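Local coordinates for protein MgGH51 (Meripilus giganteus, PDB 6ZPV) that acts as a family GH51 alpha-L-arabinofuranosidase, probably hydrolysing terminal alpha-L-arabinofuranosyl units from plant polysaccharides and oligosaccharides, at residues Thr453-Thr458 against Gly583-Ser588; Gly459-Met464 against Lys551-Gly556. One frame throughout, in Å; residues are numbered along the deposited sequence.

How the interactions relate
Following the chain from its N terminus, helix 454-469 comes first and supplies one side of both contacts: its first turn, with the cap residue before it, in interaction 1, and its middle in interaction 2. The chain then reaches strand 547-554, where interaction 2 closes a loop with 86 residues between its segments. It goes on to the loop after strand 575-582, where interaction 1 closes a wider loop with 124 residues between. Interaction 2 is therefore nested inside interaction 1. Their centres lie 11 Å apart, and T458 O meets A555 CB at 3.7 Å. Together they tie one helix to a strand and a connecting loop of the seven-stranded antiparallel sheet.

Interaction 1 (Thr453-Thr458 against Gly583-Ser588)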
# COMPACT_ATOMS: atom_id res chain seq x y z
N THR A 453 -2.06 3.44 -18.75
CA THR A 453 -1.63 3.46 -20.14
C THR A 453 -0.54 4.53 -20.32
O THR A 453 -0.23 5.33 -19.43
CB THR A 453 -2.82 3.73 -21.08
OG1 THR A 453 -3.32 5.03 -20.73
CG2 THR A 453 -3.91 2.66 -20.97
N VAL A 454 0.05 4.54 -21.50
CA VAL A 454 0.99 5.64 -21.83
C VAL A 454 0.23 6.96 -21.75
O VAL A 454 0.73 7.96 -21.21
CB VAL A 454 1.70 5.42 -23.15
CG1 VAL A 454 2.69 6.54 -23.42
CG2 VAL A 454 2.44 4.09 -23.18
N GLN A 455 -0.98 7.00 -22.31
CA GLN A 455 -1.82 8.20 -22.26
C GLN A 455 -2.02 8.67 -20.81
O GLN A 455 -1.93 9.90 -20.50
CB GLN A 455 -3.20 7.88 -22.92
CG GLN A 455 -4.12 9.11 -23.15
CD GLN A 455 -5.51 8.79 -23.65
OE1 GLN A 455 -5.80 7.63 -23.96
NE2 GLN A 455 -6.34 9.81 -23.76
N SER A 456 -2.40 7.75 -19.93
CA SER A 456 -2.74 8.19 -18.55
C SER A 456 -1.48 8.63 -17.82
O SER A 456 -1.50 9.67 -17.13
CB SER A 456 -3.49 7.09 -17.80
OG SER A 456 -2.67 5.97 -17.40
N ALA A 457 -0.36 7.95 -17.96
CA ALA A 457 0.90 8.30 -17.30
C ALA A 457 1.40 9.65 -17.77
O ALA A 457 1.96 10.42 -16.99
CB ALA A 457 1.94 7.21 -17.52
N THR A 458 1.27 9.89 -19.10
CA THR A 458 1.79 11.18 -19.63
C THR A 458 0.92 12.35 -19.20
O THR A 458 1.44 13.44 -18.92
CB THR A 458 1.98 11.08 -21.14
OG1 THR A 458 0.78 10.84 -21.87
CG2 THR A 458 3.02 10.06 -21.49
N GLY A 583 5.49 5.16 -25.90
CA GLY A 583 4.92 4.03 -26.62
C GLY A 583 3.57 4.43 -27.17
O GLY A 583 3.16 5.59 -27.08
N PRO A 584 2.82 3.46 -27.72
CA PRO A 584 1.49 3.75 -28.23
C PRO A 584 0.63 4.32 -27.12
O PRO A 584 0.68 3.87 -25.96
CB PRO A 584 0.99 2.36 -28.71
CG PRO A 584 2.26 1.58 -29.01
CD PRO A 584 3.25 2.07 -27.95
N GLU A 585 -0.29 5.21 -27.53
CA GLU A 585 -1.20 5.93 -26.60
C GLU A 585 -1.85 4.98 -25.58
O GLU A 585 -1.85 5.28 -24.39
CB GLU A 585 -2.26 6.65 -27.43
CG GLU A 585 -3.18 7.50 -26.59
CD GLU A 585 -4.19 8.29 -27.34
OE1 GLU A 585 -4.18 8.26 -28.61
OE2 GLU A 585 -4.89 9.12 -26.68
N THR A 586 -2.43 3.88 -26.06
CA THR A 586 -3.22 3.01 -25.18
C THR A 586 -2.41 1.81 -24.69
O THR A 586 -3.00 0.93 -24.03
CB THR A 586 -4.49 2.53 -25.87
OG1 THR A 586 -4.17 1.69 -26.99
CG2 THR A 586 -5.38 3.67 -26.30
N ALA A 587 -1.10 1.76 -24.90
CA ALA A 587 -0.31 0.64 -24.43
C ALA A 587 -0.24 0.63 -22.90
O ALA A 587 -0.14 1.69 -22.26
CB ALA A 587 1.10 0.65 -25.00
N SER A 588 -0.18 -0.54 -22.34
CA SER A 588 -0.14 -0.85 -20.90
C SER A 588 0.81 -2.01 -20.64
O SER A 588 1.01 -2.87 -21.52
CB SER A 588 -1.52 -1.32 -20.35
OG SER A 588 -2.52 -0.33 -20.22
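The carboxylate of E585 meets the amide of Q455 over one face: OE2 of E585 is 3.1 Å from CD of Q455 and only slightly farther from OE1 and NE2, so it stands above the group and not at an edge. The two planes are 67° apart. No hydrogen bond joins them, because OE1 and OE2 are both acceptors and NE2 is poorly angled. A bound sulfate, probably from the crystallisation liquor, also lies about 3 Å from the Q455 side chain. Both residues carry CG anti to the backbone N (chi1 -171° in Q455, -176° in E585) and continue extended, which lays them alongside each other, with CB of Q455 3.7 Å from CG of E585. Replacing Q455 by alanine removes the amide and the chain that E585 lies along, and the carboxylate would probably be freer to turn. The backbones supply the polar links: Q455 N donates to E585 O at 2.8 Å, and V454 N to A587 O at 3.0 Å. The type I turn P584-A587 thus offers carbonyls to N-H groups of the first helical turn, which have no preceding turn to bond to. A capping box completes this end, S456 N bonding to T453 OG1 (3.0 Å) and T453 N to S456 OG. V454 turns its CG2 to the same loop, 3.3 Å from P584 O and in apolar contact with A587 CB. The contact therefore fastens the start of helix 454-469 to the loop between strands 575-582 and 600-605; nearby, V454 rests on T507 of helix 507-517 and on F617, while Q455 and S456 touch P405 of helix 405-410.

Interaction 2 (Gly459-Met464 against Lys551-Gly556); sequences GEAAFM and KIANAG
A553 and A462 bring strand and helix together with their CA atoms 5.1 Å apart, and A555 and G459 repeat that spacing, which is close enough for backbone and methyl groups to touch. A553 directs its methyl at the helix, whereas I552 and N554 point away, the alternation expected of a strand presenting one face. Its CB lies 3.5 Å from A462 N and 3.8 Å from A461 CB, so one methyl is set against the helix backbone as well as the adjoining side chain. The CB of A462 meets the same methyl of A553 at 4.0 Å. A555 extends the contact one helical turn back, its CB 4.0 Å from the backbone N of G459. No hydrogen bond crosses; the join is apolar packing of small, buried residues. At the end of the strand, N554 OD1 accepts from G556 N at 3.2 Å, the donor tilted 30° from the carbonyl plane. This Asx turn bends the chain as the strand ends, and ND2 of N554 is held by the carbonyls of S558 and A614. At the other end, K551 forms a salt bridge with E468 of the same helix, a second link beyond the methyls. On the helix side turned from the strand, E460 bonds to A432 N and S508 OG, and F463 meets F408 edge to face. Helix 454-469 connects parallel strands 424-432 and 474-479, so this is a beta-alpha-beta crossover helix packed on the antiparallel sheet containing strand 547-554, consistent with the GH51 architecture of a (beta/alpha)8 barrel joined to a C-terminal beta-sandwich domain.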
# COMPACT_ATOMS: atom_id res chain seq x y z
N GLY A 459 -0.40 12.19 -19.14
CA GLY A 459 -1.28 13.24 -18.61
C GLY A 459 -0.95 13.47 -17.15
O GLY A 459 -0.85 14.64 -16.73
N GLU A 460 -0.82 12.42 -16.35
CA GLU A 460 -0.41 12.57 -14.95
C GLU A 460 0.93 13.32 -14.86
O GLU A 460 1.06 14.25 -14.04
CB GLU A 460 -0.28 11.23 -14.28
CG GLU A 460 -1.63 10.54 -14.08
CD GLU A 460 -1.57 9.02 -14.04
OE1 GLU A 460 -0.45 8.46 -13.99
OE2 GLU A 460 -2.67 8.41 -14.00
N ALA A 461 1.90 12.99 -15.69
CA ALA A 461 3.20 13.62 -15.65
C ALA A 461 3.06 15.10 -15.96
O ALA A 461 3.72 15.94 -15.28
CB ALA A 461 4.16 12.96 -16.60
N ALA A 462 2.21 15.51 -16.88
CA ALA A 462 2.00 16.93 -17.14
C ALA A 462 1.44 17.61 -15.87
O ALA A 462 1.91 18.68 -15.48
CB ALA A 462 1.05 17.09 -18.33
N PHE A 463 0.45 16.99 -15.26
CA PHE A 463 -0.10 17.56 -14.00
C PHE A 463 1.01 17.63 -12.93
O PHE A 463 1.07 18.64 -12.18
CB PHE A 463 -1.23 16.65 -13.54
CG PHE A 463 -2.01 17.15 -12.36
CD1 PHE A 463 -2.98 18.12 -12.50
CD2 PHE A 463 -1.87 16.57 -11.09
CE1 PHE A 463 -3.73 18.56 -11.42
CE2 PHE A 463 -2.61 17.00 -10.02
CZ PHE A 463 -3.59 17.96 -10.20
N MET A 464 1.89 16.64 -12.85
CA MET A 464 2.97 16.62 -11.85
C MET A 464 3.98 17.75 -12.10
O MET A 464 4.56 18.23 -11.10
CB MET A 464 3.63 15.25 -11.86
CG MET A 464 2.68 14.11 -11.36
SD MET A 464 3.12 12.49 -11.96
CE MET A 464 4.52 12.33 -10.93
N LYS A 551 12.39 17.77 -16.52
CA LYS A 551 11.31 16.77 -16.71
C LYS A 551 10.31 17.30 -17.70
O LYS A 551 9.86 18.43 -17.54
CB LYS A 551 10.71 16.42 -15.32
CG LYS A 551 11.71 15.78 -14.38
CD LYS A 551 11.18 15.00 -13.25
CE LYS A 551 10.57 15.84 -12.19
NZ LYS A 551 11.37 15.81 -10.84
N ILE A 552 10.00 16.49 -18.70
CA ILE A 552 9.20 16.93 -19.86
C ILE A 552 8.09 15.93 -20.12
O ILE A 552 8.36 14.72 -20.35
CB ILE A 552 10.08 17.02 -21.11
CG1 ILE A 552 11.33 17.87 -20.88
CG2 ILE A 552 9.26 17.53 -22.29
CD1 ILE A 552 12.44 17.67 -21.89
N ALA A 553 6.85 16.40 -20.12
CA ALA A 553 5.69 15.57 -20.44
C ALA A 553 5.10 16.06 -21.76
O ALA A 553 4.65 17.20 -21.84
CB ALA A 553 4.66 15.63 -19.32
N ASN A 554 5.06 15.17 -22.74
CA ASN A 554 4.31 15.41 -23.99
C ASN A 554 3.09 14.52 -23.91
O ASN A 554 3.18 13.33 -24.17
CB ASN A 554 5.14 15.19 -25.24
CG ASN A 554 4.38 15.55 -26.49
OD1 ASN A 554 3.16 15.83 -26.41
ND2 ASN A 554 5.06 15.58 -27.63
N ALA A 555 1.95 15.09 -23.48
CA ALA A 555 0.72 14.33 -23.22
C ALA A 555 -0.18 14.28 -24.41
O ALA A 555 -1.37 13.79 -24.26
CB ALA A 555 -0.03 14.92 -22.03
N GLY A 556 0.29 14.74 -25.57
CA GLY A 556 -0.47 14.80 -26.82
C GLY A 556 0.05 13.87 -27.91
O GLY A 556 1.05 13.16 -27.76